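Side-chain contacts in aminotransferase TlmJ (Streptoalloteichus hindustanus, PDB 5UID), which probably catalyses transamination as a pyridoxal 5'-phosphate-dependent aminotransferase of the DegT/DnrJ/EryC1 family: residues L48-G51 / A52-V56; S59-T62 / E63-L67; V305-A309 / S310-A314; E342-P346 / G347-A351. All blocks are in the same frame, centred on the assembly; numbering follows the deposited sequence.

Contact 1: L48-G51 / A52-V56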
ATOM      1  N   LEU A  48     -14.852  13.587 -11.596  1.00 34.53           N
ATOM      2  CA  LEU A  48     -14.405  13.223 -12.934  1.00 30.18           C
ATOM      3  C   LEU A  48     -15.522  13.270 -13.964  1.00 36.01           C
ATOM      4  O   LEU A  48     -15.236  13.262 -15.166  1.00 45.06           O
ATOM      5  CB  LEU A  48     -13.799  11.819 -12.924  1.00 27.99           C
ATOM      6  CG  LEU A  48     -12.546  11.631 -12.074  1.00 35.32           C
ATOM      7  CD1 LEU A  48     -12.090  10.181 -12.131  1.00 33.73           C
ATOM      8  CD2 LEU A  48     -11.447  12.574 -12.544  1.00 32.34           C
ATOM      9  N   GLY A  49     -16.776  13.316 -13.527  1.00 34.25           N
ATOM     10  CA  GLY A  49     -17.886  13.243 -14.454  1.00 37.31           C
ATOM     11  C   GLY A  49     -18.148  11.858 -14.999  1.00 52.72           C
ATOM     12  O   GLY A  49     -18.588  11.724 -16.145  1.00 54.03           O
ATOM     13  N   VAL A  50     -17.881  10.817 -14.210  1.00 47.20           N
ATOM     14  CA  VAL A  50     -18.087   9.435 -14.618  1.00 47.64           C
ATOM     15  C   VAL A  50     -18.961   8.742 -13.580  1.00 43.22           C
ATOM     16  O   VAL A  50     -19.312   9.311 -12.546  1.00 43.26           O
ATOM     17  CB  VAL A  50     -16.759   8.671 -14.802  1.00 41.29           C
ATOM     18  CG1 VAL A  50     -15.917   9.322 -15.889  1.00 45.22           C
ATOM     19  CG2 VAL A  50     -15.993   8.617 -13.486  1.00 35.16           C
ATOM     20  N   GLY A  51     -19.312   7.494 -13.875  1.00 40.52           N
ATOM     21  CA  GLY A  51     -20.108   6.716 -12.951  1.00 41.32           C
ATOM     22  C   GLY A  51     -19.278   6.163 -11.807  1.00 36.85           C
ATOM     23  O   GLY A  51     -18.081   5.899 -11.939  1.00 39.44           O
ATOM     24  N   ALA A  52     -19.936   5.985 -10.659  1.00 31.72           N
ATOM     25  CA  ALA A  52     -19.250   5.434  -9.496  1.00 38.22           C
ATOM     26  C   ALA A  52     -18.762   4.012  -9.750  1.00 40.96           C
ATOM     27  O   ALA A  52     -17.757   3.587  -9.170  1.00 38.71           O
ATOM     28  CB  ALA A  52     -20.174   5.473  -8.278  1.00 35.27           C
ATOM     29  N   GLU A  53     -19.450   3.272 -10.623  1.00 39.28           N
ATOM     30  CA  GLU A  53     -19.074   1.893 -10.912  1.00 42.13           C
ATOM     31  C   GLU A  53     -17.732   1.787 -11.625  1.00 40.93           C
ATOM     32  O   GLU A  53     -17.098   0.728 -11.569  1.00 40.70           O
ATOM     33  CB  GLU A  53     -20.154   1.225 -11.761  1.00 41.41           C
ATOM     34  CG  GLU A  53     -20.435   1.960 -13.062  1.00 59.85           C
ATOM     35  CD  GLU A  53     -21.382   1.207 -13.970  1.00 77.03           C
ATOM     36  OE1 GLU A  53     -21.810   0.095 -13.596  1.00 83.46           O
ATOM     37  OE2 GLU A  53     -21.697   1.728 -15.061  1.00 84.45           O
ATOM     38  N   GLN A  54     -17.291   2.850 -12.297  1.00 38.78           N
ATOM     39  CA  GLN A  54     -16.049   2.819 -13.057  1.00 35.22           C
ATOM     40  C   GLN A  54     -14.815   3.068 -12.204  1.00 37.46           C
ATOM     41  O   GLN A  54     -13.694   2.883 -12.692  1.00 32.84           O
ATOM     42  CB  GLN A  54     -16.095   3.866 -14.169  1.00 35.61           C
ATOM     43  CG  GLN A  54     -17.253   3.717 -15.133  1.00 38.16           C
ATOM     44  CD  GLN A  54     -17.248   4.793 -16.196  1.00 50.54           C
ATOM     45  OE1 GLN A  54     -17.941   5.802 -16.075  1.00 56.02           O
ATOM     46  NE2 GLN A  54     -16.457   4.587 -17.244  1.00 51.65           N
ATOM     47  N   VAL A  55     -14.989   3.479 -10.954  1.00 32.91           N
ATOM     48  CA  VAL A  55     -13.904   4.003 -10.139  1.00 32.16           C
ATOM     49  C   VAL A  55     -13.606   3.024  -9.012  1.00 38.76           C
ATOM     50  O   VAL A  55     -14.524   2.481  -8.385  1.00 33.78           O
ATOM     51  CB  VAL A  55     -14.273   5.398  -9.601  1.00 38.06           C
ATOM     52  CG1 VAL A  55     -13.086   6.052  -8.987  1.00 41.72           C
ATOM     53  CG2 VAL A  55     -14.807   6.260 -10.726  1.00 39.15           C
ATOM     54  N   VAL A  56     -12.317   2.784  -8.768  1.00 38.38           N
ATOM     55  CA  VAL A  56     -11.863   1.816  -7.773  1.00 34.55           C
ATOM     56  C   VAL A  56     -10.741   2.444  -6.957  1.00 35.32           C
ATOM     57  O   VAL A  56      -9.707   2.837  -7.511  1.00 28.10           O
ATOM     58  CB  VAL A  56     -11.380   0.504  -8.415  1.00 30.77           C
ATOM     59  CG1 VAL A  56     -10.944  -0.477  -7.338  1.00 24.75           C
ATOM     60  CG2 VAL A  56     -12.470  -0.107  -9.298  1.00 28.59           C
TER

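Contact 2: S59-T62 / E63-L67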
ATOM      1  N   SER A  59      -4.365   1.535  -3.034  1.00 25.19           N
ATOM      2  CA  SER A  59      -3.457   1.984  -1.983  1.00 28.31           C
ATOM      3  C   SER A  59      -2.612   3.170  -2.434  1.00 30.06           C
ATOM      4  O   SER A  59      -2.294   4.050  -1.627  1.00 29.74           O
ATOM      5  CB  SER A  59      -2.560   0.828  -1.539  1.00 24.01           C
ATOM      6  OG  SER A  59      -1.824   0.318  -2.637  1.00 23.94           O
ATOM      7  N   CYS A  60      -2.228   3.207  -3.706  1.00 27.06           N
ATOM      8  CA  CYS A  60      -1.403   4.288  -4.232  1.00 26.24           C
ATOM      9  C   CYS A  60      -1.438   4.219  -5.753  1.00 33.22           C
ATOM     10  O   CYS A  60      -1.967   3.271  -6.339  1.00 34.86           O
ATOM     11  CB  CYS A  60       0.033   4.205  -3.710  1.00 26.67           C
ATOM     12  SG  CYS A  60       0.927   2.727  -4.227  1.00 31.01           S
ATOM     13  N   CYS A  61      -0.854   5.240  -6.389  1.00 32.84           N
ATOM     14  CA  CYS A  61      -0.882   5.306  -7.847  1.00 32.22           C
ATOM     15  C   CYS A  61       0.020   4.248  -8.467  1.00 27.46           C
ATOM     16  O   CYS A  61      -0.342   3.632  -9.478  1.00 25.42           O
ATOM     17  CB  CYS A  61      -0.471   6.697  -8.320  1.00 23.55           C
ATOM     18  SG  CYS A  61      -0.578   6.930 -10.116  1.00 26.52           S
ATOM     19  N   THR A  62       1.203   4.035  -7.889  1.00 30.49           N
ATOM     20  CA  THR A  62       2.097   2.998  -8.392  1.00 34.47           C
ATOM     21  C   THR A  62       1.399   1.646  -8.417  1.00 30.70           C
ATOM     22  O   THR A  62       1.482   0.906  -9.405  1.00 31.61           O
ATOM     23  CB  THR A  62       3.359   2.930  -7.536  1.00 24.52           C
ATOM     24  OG1 THR A  62       4.009   4.207  -7.542  1.00 31.89           O
ATOM     25  CG2 THR A  62       4.308   1.871  -8.081  1.00 29.78           C
ATOM     26  N   GLU A  63       0.693   1.314  -7.336  1.00 29.35           N
ATOM     27  CA  GLU A  63      -0.056   0.065  -7.299  1.00 29.85           C
ATOM     28  C   GLU A  63      -1.147   0.057  -8.358  1.00 30.41           C
ATOM     29  O   GLU A  63      -1.401  -0.974  -8.991  1.00 27.69           O
ATOM     30  CB  GLU A  63      -0.649  -0.141  -5.907  1.00 35.94           C
ATOM     31  CG  GLU A  63      -1.324  -1.478  -5.721  1.00 43.75           C
ATOM     32  CD  GLU A  63      -0.347  -2.635  -5.692  1.00 48.26           C
ATOM     33  OE1 GLU A  63       0.861  -2.399  -5.475  1.00 50.26           O
ATOM     34  OE2 GLU A  63      -0.789  -3.784  -5.884  1.00 54.83           O
ATOM     35  N   GLY A  64      -1.801   1.202  -8.571  1.00 31.60           N
ATOM     36  CA  GLY A  64      -2.766   1.298  -9.652  1.00 25.80           C
ATOM     37  C   GLY A  64      -2.140   1.101 -11.017  1.00 23.17           C
ATOM     38  O   GLY A  64      -2.766   0.530 -11.915  1.00 22.82           O
ATOM     39  N   LEU A  65      -0.898   1.556 -11.192  1.00 28.87           N
ATOM     40  CA  LEU A  65      -0.210   1.344 -12.463  1.00 29.71           C
ATOM     41  C   LEU A  65       0.162  -0.123 -12.650  1.00 32.56           C
ATOM     42  O   LEU A  65      -0.015  -0.680 -13.742  1.00 25.46           O
ATOM     43  CB  LEU A  65       1.032   2.233 -12.545  1.00 27.61           C
ATOM     44  CG  LEU A  65       0.800   3.739 -12.704  1.00 29.10           C
ATOM     45  CD1 LEU A  65       2.069   4.518 -12.398  1.00 24.02           C
ATOM     46  CD2 LEU A  65       0.300   4.071 -14.109  1.00 25.45           C
ATOM     47  N   PHE A  66       0.682  -0.763 -11.598  1.00 24.78           N
ATOM     48  CA  PHE A  66       0.988  -2.189 -11.673  1.00 28.93           C
ATOM     49  C   PHE A  66      -0.265  -3.007 -11.963  1.00 34.20           C
ATOM     50  O   PHE A  66      -0.229  -3.947 -12.766  1.00 37.88           O
ATOM     51  CB  PHE A  66       1.639  -2.663 -10.372  1.00 24.70           C
ATOM     52  CG  PHE A  66       3.137  -2.553 -10.361  1.00 31.37           C
ATOM     53  CD1 PHE A  66       3.758  -1.324 -10.195  1.00 31.04           C
ATOM     54  CD2 PHE A  66       3.928  -3.685 -10.495  1.00 25.97           C
ATOM     55  CE1 PHE A  66       5.136  -1.222 -10.180  1.00 26.38           C
ATOM     56  CE2 PHE A  66       5.307  -3.591 -10.481  1.00 31.78           C
ATOM     57  CZ  PHE A  66       5.913  -2.357 -10.322  1.00 35.48           C
ATOM     58  N   LEU A  67      -1.383  -2.668 -11.315  1.00 27.43           N
ATOM     59  CA  LEU A  67      -2.618  -3.414 -11.534  1.00 30.69           C
ATOM     60  C   LEU A  67      -3.092  -3.287 -12.976  1.00 31.06           C
ATOM     61  O   LEU A  67      -3.552  -4.269 -13.572  1.00 37.20           O
ATOM     62  CB  LEU A  67      -3.708  -2.934 -10.576  1.00 27.44           C
ATOM     63  CG  LEU A  67      -3.565  -3.311  -9.103  1.00 30.21           C
ATOM     64  CD1 LEU A  67      -4.648  -2.638  -8.274  1.00 29.18           C
ATOM     65  CD2 LEU A  67      -3.611  -4.820  -8.931  1.00 33.43           C
TER

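Contact 3: V305-A309 / S310-A314. With SO4 (sulfate ion), chain F.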
ATOM      1  N   VAL A 305      10.705  26.146 -15.228  1.00 31.32           N
ATOM      2  CA  VAL A 305      11.371  27.171 -16.014  1.00 28.55           C
ATOM      3  C   VAL A 305      12.540  26.524 -16.739  1.00 31.65           C
ATOM      4  O   VAL A 305      13.134  25.550 -16.261  1.00 33.55           O
ATOM      5  CB  VAL A 305      11.846  28.351 -15.142  1.00 27.37           C
ATOM      6  CG1 VAL A 305      10.653  29.133 -14.613  1.00 26.48           C
ATOM      7  CG2 VAL A 305      12.710  27.847 -13.996  1.00 23.18           C
ATOM      8  N   ARG A 306      12.868  27.071 -17.907  1.00 25.64           N
ATOM      9  CA  ARG A 306      13.924  26.538 -18.754  1.00 26.13           C
ATOM     10  C   ARG A 306      15.054  27.548 -18.884  1.00 34.54           C
ATOM     11  O   ARG A 306      14.816  28.753 -19.009  1.00 38.05           O
ATOM     12  CB  ARG A 306      13.383  26.176 -20.138  1.00 29.47           C
ATOM     13  CG  ARG A 306      12.486  24.948 -20.152  1.00 26.29           C
ATOM     14  CD  ARG A 306      11.675  24.896 -21.435  1.00 30.59           C
ATOM     15  NE  ARG A 306      10.576  25.856 -21.407  1.00 33.53           N
ATOM     16  CZ  ARG A 306      10.083  26.466 -22.480  1.00 35.55           C
ATOM     17  NH1 ARG A 306      10.602  26.230 -23.679  1.00 31.01           N
ATOM     18  NH2 ARG A 306       9.079  27.322 -22.353  1.00 35.40           N
HETATM   19  N   MSE A 307      16.284  27.048 -18.857  1.00 31.06           N
HETATM   20  CA  MSE A 307      17.464  27.891 -18.980  1.00 30.05           C
HETATM   21  C   MSE A 307      18.606  27.101 -19.612  1.00 33.14           C
HETATM   22  O   MSE A 307      18.461  25.910 -19.884  1.00 37.98           O
HETATM   23  CB  MSE A 307      17.870  28.442 -17.612  1.00 32.25           C
HETATM   24  CG  MSE A 307      18.290  27.380 -16.610  1.00 38.33           C
HETATM   25 SE   MSE A 307      18.160  27.990 -14.758  0.64 38.19          SE
HETATM   26  CE  MSE A 307      16.263  27.673 -14.464  1.00 34.82           C
ATOM     27  N   ASP A 308      19.735  27.762 -19.860  1.00 35.77           N
ATOM     28  CA  ASP A 308      20.870  27.075 -20.461  1.00 44.44           C
ATOM     29  C   ASP A 308      21.404  26.005 -19.515  1.00 42.31           C
ATOM     30  O   ASP A 308      21.470  26.204 -18.299  1.00 38.23           O
ATOM     31  CB  ASP A 308      21.976  28.072 -20.810  1.00 55.10           C
ATOM     32  CG  ASP A 308      23.081  27.447 -21.640  1.00 64.77           C
ATOM     33  OD1 ASP A 308      22.852  27.190 -22.840  1.00 68.62           O
ATOM     34  OD2 ASP A 308      24.177  27.209 -21.092  1.00 67.35           O
ATOM     35  N   ALA A 309      21.787  24.859 -20.089  1.00 44.24           N
ATOM     36  CA  ALA A 309      22.198  23.719 -19.275  1.00 41.56           C
ATOM     37  C   ALA A 309      23.428  24.030 -18.432  1.00 37.43           C
ATOM     38  O   ALA A 309      23.612  23.438 -17.364  1.00 41.31           O
ATOM     39  CB  ALA A 309      22.460  22.506 -20.168  1.00 40.85           C
ATOM     40  N   SER A 310      24.276  24.956 -18.885  1.00 36.85           N
ATOM     41  CA  SER A 310      25.478  25.294 -18.133  1.00 48.75           C
ATOM     42  C   SER A 310      25.179  26.049 -16.845  1.00 49.99           C
ATOM     43  O   SER A 310      26.078  26.182 -16.006  1.00 55.77           O
ATOM     44  CB  SER A 310      26.433  26.115 -19.003  1.00 55.00           C
ATOM     45  OG  SER A 310      25.833  27.327 -19.423  1.00 60.87           O
ATOM     46  N   VAL A 311      23.957  26.544 -16.665  1.00 43.98           N
ATOM     47  CA  VAL A 311      23.588  27.271 -15.455  1.00 41.44           C
ATOM     48  C   VAL A 311      22.457  26.610 -14.682  1.00 36.91           C
ATOM     49  O   VAL A 311      22.133  27.079 -13.580  1.00 38.18           O
ATOM     50  CB  VAL A 311      23.218  28.739 -15.765  1.00 36.49           C
ATOM     51  CG1 VAL A 311      24.276  29.383 -16.648  1.00 39.31           C
ATOM     52  CG2 VAL A 311      21.839  28.826 -16.404  1.00 35.26           C
ATOM     53  N   ARG A 312      21.848  25.543 -15.207  1.00 31.63           N
ATOM     54  CA  ARG A 312      20.729  24.908 -14.515  1.00 28.97           C
ATOM     55  C   ARG A 312      21.161  24.352 -13.164  1.00 34.30           C
ATOM     56  O   ARG A 312      20.522  24.614 -12.138  1.00 42.42           O
ATOM     57  CB  ARG A 312      20.133  23.798 -15.388  1.00 36.31           C
ATOM     58  CG  ARG A 312      18.713  23.360 -15.012  1.00 33.52           C
ATOM     59  CD  ARG A 312      18.685  22.358 -13.858  1.00 32.37           C
ATOM     60  NE  ARG A 312      19.558  21.214 -14.101  1.00 33.22           N
ATOM     61  CZ  ARG A 312      19.210  20.145 -14.812  1.00 33.35           C
ATOM     62  NH1 ARG A 312      20.071  19.151 -14.979  1.00 30.35           N
ATOM     63  NH2 ARG A 312      18.003  20.069 -15.357  1.00 26.04           N
ATOM     64  N   ASP A 313      22.243  23.571 -13.146  1.00 31.88           N
ATOM     65  CA  ASP A 313      22.699  22.976 -11.896  1.00 36.82           C
ATOM     66  C   ASP A 313      23.203  24.041 -10.931  1.00 36.83           C
ATOM     67  O   ASP A 313      22.911  23.986  -9.731  1.00 32.49           O
ATOM     68  CB  ASP A 313      23.786  21.939 -12.173  1.00 39.16           C
ATOM     69  CG  ASP A 313      23.273  20.764 -12.986  1.00 40.28           C
ATOM     70  OD1 ASP A 313      22.053  20.711 -13.254  1.00 41.94           O
ATOM     71  OD2 ASP A 313      24.088  19.895 -13.358  1.00 41.44           O
ATOM     72  N   ALA A 314      23.956  25.020 -11.440  1.00 37.51           N
ATOM     73  CA  ALA A 314      24.429  26.108 -10.593  1.00 33.94           C
ATOM     74  C   ALA A 314      23.272  26.924 -10.035  1.00 37.83           C
ATOM     75  O   ALA A 314      23.373  27.472  -8.929  1.00 36.96           O
ATOM     76  CB  ALA A 314      25.387  27.004 -11.377  1.00 36.70           C
TER
HETATM   77  S   SO4 F 402       8.468  28.352 -25.865  0.89 92.76           S
HETATM   78  O1  SO4 F 402       8.273  29.412 -26.850  0.89 95.92           O
HETATM   79  O2  SO4 F 402       8.232  27.057 -26.494  0.89 94.00           O
HETATM   80  O3  SO4 F 402       9.835  28.409 -25.358  0.89 90.96           O
HETATM   81  O4  SO4 F 402       7.527  28.535 -24.762  0.89 92.28           O

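Contact 4: E342-P346 / G347-A351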
ATOM      1  N   GLU A 342      18.224   1.519 -24.941  1.00 69.14           N
ATOM      2  CA  GLU A 342      17.385   2.529 -25.562  1.00 72.31           C
ATOM      3  C   GLU A 342      18.226   3.375 -26.509  1.00 75.02           C
ATOM      4  O   GLU A 342      19.459   3.365 -26.461  1.00 76.79           O
ATOM      5  CB  GLU A 342      16.718   3.422 -24.507  1.00 68.98           C
ATOM      6  CG  GLU A 342      15.967   2.665 -23.418  1.00 67.38           C
ATOM      7  CD  GLU A 342      14.671   2.046 -23.908  1.00 73.52           C
ATOM      8  OE1 GLU A 342      14.151   2.487 -24.956  1.00 76.47           O
ATOM      9  OE2 GLU A 342      14.168   1.117 -23.241  1.00 73.13           O
ATOM     10  N   GLY A 343      17.544   4.104 -27.383  1.00 70.86           N
ATOM     11  CA  GLY A 343      18.193   4.981 -28.335  1.00 68.07           C
ATOM     12  C   GLY A 343      18.309   6.399 -27.819  1.00 60.10           C
ATOM     13  O   GLY A 343      18.293   6.658 -26.613  1.00 54.73           O
ATOM     14  N   SER A 344      18.429   7.332 -28.757  1.00 59.96           N
ATOM     15  CA  SER A 344      18.490   8.747 -28.431  1.00 53.97           C
ATOM     16  C   SER A 344      17.097   9.357 -28.486  1.00 48.19           C
ATOM     17  O   SER A 344      16.306   9.053 -29.384  1.00 47.85           O
ATOM     18  CB  SER A 344      19.422   9.488 -29.391  1.00 55.84           C
ATOM     19  OG  SER A 344      19.482  10.869 -29.076  1.00 59.29           O
ATOM     20  N   LEU A 345      16.799  10.212 -27.510  1.00 47.49           N
ATOM     21  CA  LEU A 345      15.563  10.994 -27.478  1.00 43.06           C
ATOM     22  C   LEU A 345      15.970  12.430 -27.186  1.00 39.95           C
ATOM     23  O   LEU A 345      16.057  12.839 -26.020  1.00 31.50           O
ATOM     24  CB  LEU A 345      14.582  10.457 -26.435  1.00 31.78           C
ATOM     25  CG  LEU A 345      14.049   9.036 -26.645  1.00 32.29           C
ATOM     26  CD1 LEU A 345      13.234   8.582 -25.442  1.00 30.04           C
ATOM     27  CD2 LEU A 345      13.219   8.945 -27.920  1.00 34.82           C
ATOM     28  N   PRO A 346      16.243  13.223 -28.227  1.00 32.75           N
ATOM     29  CA  PRO A 346      16.793  14.572 -27.997  1.00 32.34           C
ATOM     30  C   PRO A 346      15.903  15.466 -27.156  1.00 34.00           C
ATOM     31  O   PRO A 346      16.415  16.260 -26.357  1.00 35.08           O
ATOM     32  CB  PRO A 346      16.963  15.122 -29.420  1.00 31.70           C
ATOM     33  CG  PRO A 346      17.088  13.910 -30.281  1.00 42.26           C
ATOM     34  CD  PRO A 346      16.199  12.875 -29.657  1.00 40.23           C
ATOM     35  N   GLY A 347      14.581  15.365 -27.312  1.00 26.62           N
ATOM     36  CA  GLY A 347      13.693  16.231 -26.553  1.00 38.22           C
ATOM     37  C   GLY A 347      13.798  16.000 -25.058  1.00 35.11           C
ATOM     38  O   GLY A 347      13.971  16.942 -24.280  1.00 34.49           O
ATOM     39  N   ALA A 348      13.705  14.737 -24.637  1.00 34.18           N
ATOM     40  CA  ALA A 348      13.779  14.426 -23.214  1.00 28.36           C
ATOM     41  C   ALA A 348      15.174  14.690 -22.660  1.00 30.71           C
ATOM     42  O   ALA A 348      15.318  15.137 -21.516  1.00 28.50           O
ATOM     43  CB  ALA A 348      13.368  12.973 -22.975  1.00 23.54           C
ATOM     44  N   GLU A 349      16.211  14.420 -23.456  1.00 31.48           N
ATOM     45  CA  GLU A 349      17.577  14.671 -23.010  1.00 34.27           C
ATOM     46  C   GLU A 349      17.812  16.158 -22.787  1.00 37.96           C
ATOM     47  O   GLU A 349      18.373  16.565 -21.763  1.00 41.51           O
ATOM     48  CB  GLU A 349      18.571  14.109 -24.029  1.00 37.60           C
ATOM     49  CG  GLU A 349      18.561  12.589 -24.126  1.00 41.90           C
ATOM     50  CD  GLU A 349      19.318  12.063 -25.336  1.00 44.94           C
ATOM     51  OE1 GLU A 349      20.054  12.849 -25.968  1.00 49.60           O
ATOM     52  OE2 GLU A 349      19.172  10.863 -25.655  1.00 42.59           O
ATOM     53  N   ARG A 350      17.381  16.988 -23.740  1.00 37.64           N
ATOM     54  CA  ARG A 350      17.512  18.434 -23.584  1.00 41.78           C
ATOM     55  C   ARG A 350      16.696  18.936 -22.398  1.00 43.33           C
ATOM     56  O   ARG A 350      17.159  19.789 -21.632  1.00 42.07           O
ATOM     57  CB  ARG A 350      17.081  19.137 -24.870  1.00 37.93           C
ATOM     58  CG  ARG A 350      17.018  20.649 -24.760  1.00 40.66           C
ATOM     59  CD  ARG A 350      16.476  21.274 -26.033  1.00 43.44           C
ATOM     60  NE  ARG A 350      16.318  22.719 -25.907  1.00 49.54           N
ATOM     61  CZ  ARG A 350      15.815  23.501 -26.857  1.00 59.68           C
ATOM     62  NH1 ARG A 350      15.419  22.978 -28.009  1.00 61.96           N
ATOM     63  NH2 ARG A 350      15.710  24.807 -26.654  1.00 63.45           N
ATOM     64  N   ALA A 351      15.478  18.415 -22.229  1.00 35.79           N
ATOM     65  CA  ALA A 351      14.631  18.850 -21.124  1.00 32.03           C
ATOM     66  C   ALA A 351      15.257  18.508 -19.778  1.00 32.17           C
ATOM     67  O   ALA A 351      15.149  19.283 -18.821  1.00 33.64           O
ATOM     68  CB  ALA A 351      13.243  18.221 -21.248  1.00 26.88           C
TER

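Contact 1: L48-G51 / A52-V56
The tight 3-10 turn that brings the chain from helix 35-48 into strand 55-58 is clasped by G51 and Q54. Two bonds run in opposite senses between them. The N-H of G51 points to OE1 of Q54 at 3.1 Å and 158°, arriving in the carbonyl plane of the amide on a lone pair. In return Q54 N donates to G51 O at 3.2 Å, but from well above the carbonyl plane. The side chain reaches G51 because CG stands beside its own backbone N (chi1 -57°) and the chain beyond it is extended. Its rotation is fixed from the far end too, since NE2 bonds to F199 O of the neighbouring strand. OE1 of Q54 also lies 3.4 Å from V50 CB, which puts the amide beside the valine. On the inner side, V50 CG2 meets V55 CG2 at 3.8 Å, the two side chains crossing at about a right angle, and V55 CG2 also rests 3.5 Å from G51 O. A45 of the preceding helix touches both valines. That helix ends in a Schellman motif with G49, at positive phi, as its C-prime residue and V50 N bonded back to A45 O. The whole is a helix-to-strand connection in which a Schellman end leads into a 3-10 turn closed by a glutamine amide.

Contact 2: S59-T62 / E63-L67
C61 O receives the N-H of L65 at 2.7 Å, the shortest polar bond of this first turn of helix 61-72. The turn is an N-terminal phosphate-binding site: the N-H groups of C61 and T62 bond to phosphate oxygens of the pyridoxal-phosphate lysine at position 187. Such a helix start at the cofactor phosphate suits the fold type I aminotransferase architecture of this family. C60 is the N-cap. Its SG, swung between the backbone N and the carbonyl carbon (chi1 64°), accepts from E63 N at 3.4 Å and 160°, while C60 O takes the N-H of G64 at 3.0 Å. Replacing the cysteine by an alanine is likely to leave the E63 N-H without its sulfur acceptor and so weaken the cap. The cap side is lined by S59, whose OG lies alongside the E63 side chain, 3.5 Å from E63 CB. E63 then bends at chi2 and carries OE2 off to a salt bridge with R243 and a hydrogen bond with S245, so the charge of this buried residue is probably balanced outside the turn. On another flank, T62 and F66 lie side by side and point the same way, next to L214 and R243 of the second subunit. F66 N bonds to T62 O at 167°. The same oxygen sits at the edge of the F66 ring, in its plane, 3.3 Å from F66 CD1, and T62 CG2 lies 3.8 Å from F66 CE1.

Contact 3: V305-A309 / S310-A314
M307, present as selenomethionine, and V311 cross obliquely where strand 303-306 turns into helix 309-321. M307 CG lies 3.8 Å from V311 CG2, and the chain, bent at chi3, sets M307 SE 4.0 Å from R312 CA. D308, the next residue after M307, is the N-cap. Its carboxylate reaches forward to cap the helix because CG stands beside the carbonyl carbon (chi1 -171°): OD2 of D308 accepts from S310 N at 3.2 Å, the donor lying above the carboxylate plane. S310 OG also approaches OD2, though the modelled separation is doubtfully short. D308 O also accepts the V311 N-H at 3.0 Å.

The end of R312 leads away from the turn, its NE donating in the guanidinium plane to D313 OD1 in a salt bridge, while NH2 bonds to A352 O and T355 O. W234 of the second subunit packs on both residues. R306 points away from the helix, and its NH2 also bonds to C288 O. A leucine in its place would probably leave the sulfate ion without this charged partner and C288 O without this donor. The sulfate, likely from the crystallisation liquor, sits at the guanidinium edge, with O3 2.9 Å from R306 NH1 and O4 3.1 Å from R306 NH2.

Contact 4: E342-P346 / G347-A351
E349 folds back over L345 at the start of helix 346-354, and this is the close side of the contact. OE2 of E349 accepts the L345 N-H at 3.1 Å and 162°, met from above the carboxylate plane, and H334 NE2 is a further partner of the same oxygen. CG stands beside the backbone N of E349 (chi1 -67°) and the chain runs extended from there, which lays E349 CG 3.1 Å from L345 O. That oxygen meanwhile takes E349 N at 3.0 Å, so the N-cap residue is held through both its N-H and its C=O by one glutamate. Behind it, L345 CB approaches A348 CB at 4.4 Å, with F103 touching the leucine. P346 O accepts R350 N at 2.9 Å, and D105 supplies OD2 to G347 N and OD1 to A348 N. The solvent side is looser. S344 OG adds a weak bond to E349 OE2 at 3.4 Å, P346, the first residue of the helix, is exposed, and the extended arginine side chain of R350 leaves the contact for a salt bridge with E354. The result is a helix N-terminus with L345 as N-cap, proline in the first turn, and carboxylates from D105 and E349 receiving N-H groups there.

How the contacts relate
Following the chain from the N terminus, each contact closes a short local turn, and the four come in series with none enclosing or crossing another. Contact 1 turns helix 35-48 into strand 55-58, outermost in the large mixed sheet within this chain. The strand leads directly into contact 2, the start of helix 61-72 at the cofactor phosphate, their centres about 17 Å apart. Much later, contact 3 joins strand 303-306 to helix 309-321, and contact 4 starts helix 346-354, about 5 Å away at the nearest atoms. R312 of contact 3 bridges to the end of that helix through A352. Contacts 2 and 3 also touch the second subunit, about 33 Å apart between centres.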